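Protein-glutamine gamma-glutamyltransferase 2 (Pagrus major, PDB 1G0D) probably uses calcium to join peptide-bound glutamines to lysines or other primary amines, cross-linking or aminating proteins, and probably also binds GTP. Local coordinates at residues I162-W167 with Q271-A276; R248-V253 with T621-G626. One frame throughout, in Å; residues are numbered along the deposited sequence.

Interaction 1. Residues I162-W167 with Q271-A276; sequences IYMGTW and QCWVFA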
ATOM      1  N   ILE A 162       2.332  -3.078   7.069  1.00 16.96           N
ATOM      2  CA  ILE A 162       1.517  -3.740   6.049  1.00 18.26           C
ATOM      3  C   ILE A 162       1.493  -5.222   6.422  1.00 19.55           C
ATOM      4  O   ILE A 162       2.530  -5.795   6.689  1.00 23.51           O
ATOM      5  CB  ILE A 162       2.096  -3.544   4.634  1.00 14.91           C
ATOM      6  CG1 ILE A 162       2.288  -2.041   4.371  1.00 13.68           C
ATOM      7  CG2 ILE A 162       1.183  -4.193   3.635  1.00 16.30           C
ATOM      8  CD1 ILE A 162       2.534  -1.610   2.944  1.00  8.98           C
ATOM      9  N   TYR A 163       0.320  -5.837   6.489  1.00 22.08           N
ATOM     10  CA  TYR A 163       0.247  -7.251   6.864  1.00 22.15           C
ATOM     11  C   TYR A 163       0.534  -8.202   5.671  1.00 25.52           C
ATOM     12  O   TYR A 163       0.223  -7.890   4.494  1.00 25.49           O
ATOM     13  CB  TYR A 163      -1.110  -7.532   7.539  1.00 17.24           C
ATOM     14  CG  TYR A 163      -1.219  -6.752   8.822  1.00 18.11           C
ATOM     15  CD1 TYR A 163      -0.580  -7.189   9.966  1.00 17.98           C
ATOM     16  CD2 TYR A 163      -1.778  -5.470   8.835  1.00 20.11           C
ATOM     17  CE1 TYR A 163      -0.470  -6.367  11.076  1.00 24.27           C
ATOM     18  CE2 TYR A 163      -1.673  -4.637   9.948  1.00 19.52           C
ATOM     19  CZ  TYR A 163      -1.012  -5.087  11.059  1.00 23.72           C
ATOM     20  OH  TYR A 163      -0.861  -4.259  12.145  1.00 28.84           O
ATOM     21  N   MET A 164       1.152  -9.343   5.985  1.00 22.84           N
ATOM     22  CA  MET A 164       1.530 -10.316   4.978  1.00 19.53           C
ATOM     23  C   MET A 164       1.514 -11.665   5.586  1.00 19.21           C
ATOM     24  O   MET A 164       1.049 -11.823   6.707  1.00 22.47           O
ATOM     25  CB  MET A 164       2.923 -10.021   4.479  1.00 18.82           C
ATOM     26  CG  MET A 164       2.921  -8.804   3.633  1.00 19.44           C
ATOM     27  SD  MET A 164       4.513  -8.324   3.004  1.00 27.96           S
ATOM     28  CE  MET A 164       5.536  -9.752   3.368  1.00 26.81           C
ATOM     29  N   GLY A 165       2.057 -12.630   4.855  1.00 20.58           N
ATOM     30  CA  GLY A 165       2.085 -14.011   5.311  1.00 23.35           C
ATOM     31  C   GLY A 165       0.880 -14.779   4.790  1.00 22.94           C
ATOM     32  O   GLY A 165       0.532 -14.638   3.625  1.00 25.83           O
ATOM     33  N   THR A 166       0.250 -15.584   5.644  1.00 22.02           N
ATOM     34  CA  THR A 166      -0.941 -16.351   5.286  1.00 22.74           C
ATOM     35  C   THR A 166      -2.011 -16.002   6.322  1.00 24.07           C
ATOM     36  O   THR A 166      -1.681 -15.564   7.423  1.00 25.93           O
ATOM     37  CB  THR A 166      -0.662 -17.855   5.310  1.00 23.23           C
ATOM     38  OG1 THR A 166      -0.230 -18.233   6.625  1.00 27.74           O
ATOM     39  CG2 THR A 166       0.427 -18.219   4.274  1.00 18.23           C
ATOM     40  N   TRP A 167      -3.280 -16.194   5.991  1.00 24.30           N
ATOM     41  CA  TRP A 167      -4.356 -15.798   6.905  1.00 26.73           C
ATOM     42  C   TRP A 167      -4.351 -16.450   8.257  1.00 27.19           C
ATOM     43  O   TRP A 167      -4.961 -15.922   9.187  1.00 30.36           O
ATOM     44  CB  TRP A 167      -5.708 -16.049   6.286  1.00 26.45           C
ATOM     45  CG  TRP A 167      -5.884 -17.462   6.010  1.00 32.30           C
ATOM     46  CD1 TRP A 167      -5.650 -18.090   4.838  1.00 37.16           C
ATOM     47  CD2 TRP A 167      -6.279 -18.465   6.933  1.00 34.30           C
ATOM     48  NE1 TRP A 167      -5.876 -19.433   4.964  1.00 40.72           N
ATOM     49  CE2 TRP A 167      -6.264 -19.689   6.246  1.00 36.68           C
ATOM     50  CE3 TRP A 167      -6.646 -18.450   8.272  1.00 36.09           C
ATOM     51  CZ2 TRP A 167      -6.604 -20.882   6.851  1.00 41.07           C
ATOM     52  CZ3 TRP A 167      -6.981 -19.637   8.876  1.00 37.96           C
ATOM     53  CH2 TRP A 167      -6.960 -20.836   8.172  1.00 40.67           C
ATOM     54  N   GLN A 271       5.970  -5.424  -6.362  1.00 22.91           N
ATOM     55  CA  GLN A 271       4.922  -6.437  -6.269  1.00 20.97           C
ATOM     56  C   GLN A 271       3.718  -5.769  -5.572  1.00 18.78           C
ATOM     57  O   GLN A 271       3.867  -4.669  -5.043  1.00 15.98           O
ATOM     58  CB  GLN A 271       5.438  -7.665  -5.526  1.00 21.04           C
ATOM     59  CG  GLN A 271       5.930  -8.689  -6.518  1.00 17.86           C
ATOM     60  CD  GLN A 271       6.969  -9.652  -5.968  1.00 23.10           C
ATOM     61  OE1 GLN A 271       7.081  -9.883  -4.745  1.00 18.31           O
ATOM     62  NE2 GLN A 271       7.738 -10.234  -6.882  1.00 23.42           N
ATOM     63  N   CYS A 272       2.546  -6.411  -5.548  1.00 17.44           N
ATOM     64  CA  CYS A 272       1.359  -5.773  -4.987  1.00 13.77           C
ATOM     65  C   CYS A 272       1.459  -4.930  -3.721  1.00 15.06           C
ATOM     66  O   CYS A 272       0.998  -3.790  -3.749  1.00 22.05           O
ATOM     67  CB  CYS A 272       0.188  -6.752  -4.897  1.00 11.54           C
ATOM     68  SG  CYS A 272       0.212  -7.855  -3.558  1.00 11.88           S
ATOM     69  N   TRP A 273       2.056  -5.407  -2.635  1.00 16.20           N
ATOM     70  CA  TRP A 273       2.147  -4.550  -1.431  1.00 16.35           C
ATOM     71  C   TRP A 273       3.108  -3.336  -1.580  1.00 17.19           C
ATOM     72  O   TRP A 273       2.969  -2.349  -0.854  1.00 19.97           O
ATOM     73  CB  TRP A 273       2.518  -5.365  -0.174  1.00 14.32           C
ATOM     74  CG  TRP A 273       3.930  -5.701  -0.164  1.00 15.69           C
ATOM     75  CD1 TRP A 273       4.949  -4.957   0.354  1.00 16.24           C
ATOM     76  CD2 TRP A 273       4.536  -6.802  -0.841  1.00 15.09           C
ATOM     77  NE1 TRP A 273       6.153  -5.518   0.030  1.00 14.78           N
ATOM     78  CE2 TRP A 273       5.930  -6.657  -0.708  1.00 18.42           C
ATOM     79  CE3 TRP A 273       4.037  -7.898  -1.555  1.00 13.09           C
ATOM     80  CZ2 TRP A 273       6.833  -7.570  -1.265  1.00 15.38           C
ATOM     81  CZ3 TRP A 273       4.922  -8.795  -2.102  1.00 10.87           C
ATOM     82  CH2 TRP A 273       6.305  -8.628  -1.956  1.00 14.78           C
ATOM     83  N   VAL A 274       4.082  -3.394  -2.494  1.00 14.33           N
ATOM     84  CA  VAL A 274       4.984  -2.253  -2.727  1.00 11.49           C
ATOM     85  C   VAL A 274       4.284  -1.126  -3.535  1.00 13.24           C
ATOM     86  O   VAL A 274       4.627   0.057  -3.393  1.00 16.26           O
ATOM     87  CB  VAL A 274       6.231  -2.674  -3.522  1.00  8.33           C
ATOM     88  CG1 VAL A 274       7.108  -1.491  -3.733  1.00  7.69           C
ATOM     89  CG2 VAL A 274       6.993  -3.680  -2.786  1.00  8.76           C
ATOM     90  N   PHE A 275       3.311  -1.506  -4.377  1.00 14.35           N
ATOM     91  CA  PHE A 275       2.516  -0.580  -5.202  1.00 11.46           C
ATOM     92  C   PHE A 275       1.559   0.130  -4.255  1.00 12.93           C
ATOM     93  O   PHE A 275       1.337   1.319  -4.364  1.00 14.10           O
ATOM     94  CB  PHE A 275       1.594  -1.309  -6.197  1.00 13.06           C
ATOM     95  CG  PHE A 275       2.294  -2.071  -7.265  1.00 14.59           C
ATOM     96  CD1 PHE A 275       3.600  -1.764  -7.627  1.00 17.36           C
ATOM     97  CD2 PHE A 275       1.667  -3.189  -7.835  1.00 18.84           C
ATOM     98  CE1 PHE A 275       4.287  -2.569  -8.519  1.00 22.03           C
ATOM     99  CE2 PHE A 275       2.337  -4.019  -8.737  1.00 18.26           C
ATOM    100  CZ  PHE A 275       3.650  -3.712  -9.079  1.00 24.01           C
ATOM    101  N   ALA A 276       0.939  -0.635  -3.359  1.00 11.54           N
ATOM    102  CA  ALA A 276      -0.013  -0.079  -2.414  1.00  9.23           C
ATOM    103  C   ALA A 276       0.681   0.916  -1.473  1.00 13.13           C
ATOM    104  O   ALA A 276       0.199   2.047  -1.318  1.00 17.67           O
ATOM    105  CB  ALA A 276      -0.666  -1.187  -1.641  1.00  2.38           C
TER

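Interaction 2. Residues R248-V253 with T621-G626; sequences RWTGSV and TLEGAG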
ATOM      1  N   ARG A 248      12.790  -6.343  -0.913  1.00 18.87           N
ATOM      2  CA  ARG A 248      13.892  -5.576  -0.342  1.00 15.56           C
ATOM      3  C   ARG A 248      13.483  -4.233   0.260  1.00 15.50           C
ATOM      4  O   ARG A 248      14.034  -3.802   1.251  1.00 17.62           O
ATOM      5  CB  ARG A 248      14.950  -5.279  -1.427  1.00 15.39           C
ATOM      6  CG  ARG A 248      15.934  -6.402  -1.748  1.00 19.10           C
ATOM      7  CD  ARG A 248      17.117  -6.403  -0.814  1.00 18.68           C
ATOM      8  NE  ARG A 248      18.377  -6.095  -1.486  1.00 24.29           N
ATOM      9  CZ  ARG A 248      19.377  -5.445  -0.894  1.00 29.43           C
ATOM     10  NH1 ARG A 248      20.485  -5.204  -1.567  1.00 32.13           N
ATOM     11  NH2 ARG A 248      19.260  -5.014   0.370  1.00 33.47           N
ATOM     12  N   TRP A 249      12.541  -3.550  -0.362  1.00 15.89           N
ATOM     13  CA  TRP A 249      12.181  -2.238   0.112  1.00 16.78           C
ATOM     14  C   TRP A 249      11.530  -2.152   1.469  1.00 18.97           C
ATOM     15  O   TRP A 249      10.644  -2.934   1.802  1.00 20.29           O
ATOM     16  CB  TRP A 249      11.280  -1.543  -0.895  1.00 16.59           C
ATOM     17  CG  TRP A 249      11.646  -1.698  -2.354  1.00 11.52           C
ATOM     18  CD1 TRP A 249      10.989  -2.478  -3.252  1.00  8.89           C
ATOM     19  CD2 TRP A 249      12.577  -0.909  -3.120  1.00 11.53           C
ATOM     20  NE1 TRP A 249      11.431  -2.223  -4.519  1.00 11.38           N
ATOM     21  CE2 TRP A 249      12.406  -1.265  -4.482  1.00 12.17           C
ATOM     22  CE3 TRP A 249      13.532   0.065  -2.796  1.00 12.50           C
ATOM     23  CZ2 TRP A 249      13.152  -0.680  -5.535  1.00  9.00           C
ATOM     24  CZ3 TRP A 249      14.275   0.655  -3.845  1.00 11.08           C
ATOM     25  CH2 TRP A 249      14.072   0.274  -5.201  1.00  7.38           C
ATOM     26  N   THR A 250      11.968  -1.165   2.249  1.00 19.47           N
ATOM     27  CA  THR A 250      11.398  -0.924   3.574  1.00 16.55           C
ATOM     28  C   THR A 250      10.644   0.408   3.599  1.00 15.55           C
ATOM     29  O   THR A 250      10.154   0.828   4.642  1.00 14.85           O
ATOM     30  CB  THR A 250      12.481  -0.891   4.644  1.00 14.21           C
ATOM     31  OG1 THR A 250      13.673  -0.276   4.129  1.00 12.88           O
ATOM     32  CG2 THR A 250      12.790  -2.300   5.062  1.00 12.48           C
ATOM     33  N   GLY A 251      10.543   1.053   2.431  1.00 15.67           N
ATOM     34  CA  GLY A 251       9.863   2.333   2.321  1.00 14.99           C
ATOM     35  C   GLY A 251       9.627   2.869   0.916  1.00 15.24           C
ATOM     36  O   GLY A 251      10.249   2.427  -0.041  1.00 15.91           O
ATOM     37  N   SER A 252       8.768   3.879   0.803  1.00 14.54           N
ATOM     38  CA  SER A 252       8.425   4.441  -0.499  1.00 13.80           C
ATOM     39  C   SER A 252       9.291   5.542  -1.051  1.00 15.30           C
ATOM     40  O   SER A 252       9.354   5.714  -2.256  1.00 19.77           O
ATOM     41  CB  SER A 252       6.981   4.931  -0.481  1.00 11.54           C
ATOM     42  OG  SER A 252       6.139   3.965   0.150  1.00 16.92           O
ATOM     43  N   VAL A 253       9.966   6.292  -0.197  1.00 19.46           N
ATOM     44  CA  VAL A 253      10.799   7.399  -0.681  1.00 18.23           C
ATOM     45  C   VAL A 253      11.956   7.016  -1.648  1.00 16.62           C
ATOM     46  O   VAL A 253      12.262   7.761  -2.577  1.00 19.81           O
ATOM     47  CB  VAL A 253      11.383   8.189   0.515  1.00 17.97           C
ATOM     48  CG1 VAL A 253      12.272   9.297   0.007  1.00 16.32           C
ATOM     49  CG2 VAL A 253      10.272   8.752   1.364  1.00 13.60           C
ATOM     50  N   THR A 621      20.537  -2.294   4.907  1.00 21.78           N
ATOM     51  CA  THR A 621      20.066  -1.002   4.378  1.00 21.03           C
ATOM     52  C   THR A 621      19.243  -0.386   5.482  1.00 20.63           C
ATOM     53  O   THR A 621      18.342  -1.042   5.992  1.00 23.65           O
ATOM     54  CB  THR A 621      19.148  -1.161   3.183  1.00 22.04           C
ATOM     55  OG1 THR A 621      19.741  -2.072   2.245  1.00 28.33           O
ATOM     56  CG2 THR A 621      18.884   0.198   2.545  1.00 17.38           C
ATOM     57  N   LEU A 622      19.536   0.858   5.864  1.00 19.71           N
ATOM     58  CA  LEU A 622      18.803   1.491   6.962  1.00 18.04           C
ATOM     59  C   LEU A 622      18.062   2.754   6.555  1.00 17.43           C
ATOM     60  O   LEU A 622      18.557   3.535   5.755  1.00 22.69           O
ATOM     61  CB  LEU A 622      19.748   1.873   8.103  1.00 17.01           C
ATOM     62  CG  LEU A 622      20.810   1.026   8.806  1.00 18.13           C
ATOM     63  CD1 LEU A 622      20.478   0.959  10.275  1.00 18.84           C
ATOM     64  CD2 LEU A 622      20.894  -0.334   8.241  1.00 17.81           C
ATOM     65  N   GLU A 623      16.869   2.961   7.103  1.00 15.54           N
ATOM     66  CA  GLU A 623      16.121   4.167   6.797  1.00 14.96           C
ATOM     67  C   GLU A 623      15.051   4.444   7.839  1.00 17.52           C
ATOM     68  O   GLU A 623      14.628   3.547   8.569  1.00 18.99           O
ATOM     69  CB  GLU A 623      15.471   4.048   5.438  1.00 12.29           C
ATOM     70  CG  GLU A 623      14.147   3.376   5.513  1.00 16.02           C
ATOM     71  CD  GLU A 623      13.362   3.553   4.252  1.00 20.81           C
ATOM     72  OE1 GLU A 623      13.194   4.711   3.810  1.00 23.27           O
ATOM     73  OE2 GLU A 623      12.922   2.526   3.695  1.00 22.07           O
ATOM     74  N   GLY A 624      14.615   5.700   7.897  1.00 19.10           N
ATOM     75  CA  GLY A 624      13.572   6.079   8.829  1.00 19.11           C
ATOM     76  C   GLY A 624      13.073   7.478   8.522  1.00 20.69           C
ATOM     77  O   GLY A 624      13.895   8.372   8.343  1.00 20.79           O
ATOM     78  N   ALA A 625      11.750   7.661   8.409  1.00 20.62           N
ATOM     79  CA  ALA A 625      11.159   8.977   8.153  1.00 18.01           C
ATOM     80  C   ALA A 625      11.665   9.808   9.308  1.00 19.47           C
ATOM     81  O   ALA A 625      11.534   9.389  10.460  1.00 17.71           O
ATOM     82  CB  ALA A 625       9.634   8.902   8.217  1.00 14.30           C
ATOM     83  N   GLY A 626      12.281  10.948   9.020  1.00 18.81           N
ATOM     84  CA  GLY A 626      12.764  11.786  10.102  1.00 17.92           C
ATOM     85  C   GLY A 626      14.051  11.375  10.786  1.00 20.82           C
ATOM     86  O   GLY A 626      14.584  12.156  11.577  1.00 21.09           O
TER
HETATM   87  O   HOH W   1      12.976   1.252   0.563  1.00 26.53           O

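Interaction 1. Residues I162-W167 with Q271-A276
Met164 lays its sulfur over the indole of Trp273, a Met-aromatic contact in the core of the papain-like catalytic domain, where strand 159-164 faces the first turn of the helix that opens with the active-site Cys272. The two side chains cross at about a right angle. From the strand, CB of Met164 is directed at the helix. CG stands anti to the carbonyl carbon (chi1 -72°) and carries the chain onward with chi2 extended. SD then reaches the ring, 4.1 Å from Trp273 CD2. It sits only 8° off the normal of the five-membered ring, so the polarisable sulfur meets pi density and not an N-H. The methyl CE of Met164 turns aside, 5.1 Å from Trp273 CE2 at its nearest. An unbranched, flexible side chain with a soft sulfur suits this place, and Phe331 of strand 329-339 touches both partners. Two residues earlier in the strand, Ile162 adds a beta-branched, apolar flank: its CG2 lies 4.2 Å from Trp273 CB, and its CD1 reaches to 3.9 Å from the carbonyl O of Trp273. No hydrogen bond joins the two segments, so the fit is one of shape and dispersion. Tyr515, important for catalysis, meets the Trp273 ring edge-to-face, which places this buried tryptophan beside the catalytic site. Gln271, at the N-cap position, accepts the amide N-H groups of Val274 and Phe275 on its carbonyl O. On the indole face opposite the sulfur, Val274 CG2 lies 3.4 Å above the ring plane, offset toward the rim.

Interaction 2. Residues R248-V253 with T621-G626
Thr250 and Glu623 form the direct hydrogen bond between a loop of the catalytic core and strand 619-624 of the C-terminal Ig-like domain. Thr250 OG1 donates to Glu623 OE2 over 2.9 Å, and OE2 receives it on its anti lone pair, the one away from OE1. Threonine suits the place: its short hydroxyl, set between the backbone N and the carbonyl carbon (chi1 36°), supplies the donor, while the side chain also packs on Leu662. The two side chains slide past each other in opposite directions; beyond CG the glutamate is extended (chi2 166°), giving it the length to cross the domain boundary. Its OE1 has a weak bond to Asn176.

Gly251 N lies 3.1 Å from Glu623 OE2 at a poor angle for bonding, and glycine, with no side chain, lets the carboxylate come right up to the backbone. Thr250 O, another acceptor, is 3.4 Å from Glu623 OE2.

Water 1 supplies a bridge. It accepts from Thr250 N at 3.1 Å, donates to Gly251 O, and gives a weak bond to Glu623 OE2.

Arg248 NH2 makes a salt bridge with Asp664 on the neighbouring strand 659-666; the chain, bent at chi2 and chi3, leaves NH2 3.5 Å from Thr621 OG1.

One direct hydrogen bond and one water bridge between these segments would be easily broken, consistent with the movement of the C-terminal domains in activated relatives.

The two contacts lie with centres 16 Å apart, one inside the catalytic core and one at its edge, and they touch where Val274 CG1 meets Trp249 CD1 at 4.0 Å. Strand 169-176 connects them: it pairs with strand 159-164 of interaction 1, and its last residue, Asn176, makes backbone hydrogen bonds to Thr250 and Ser252 of interaction 2. In interaction 1, segment 271-276 carries Cys272 of the triad with His332 and Asp355 next to Trp273, which does the touching; the nearest atoms of the Trp273 and His332 side chains are about 7 Å apart. Interaction 2 is away from the annotated sites and instead joins this core to the C-terminal Ig-like domain.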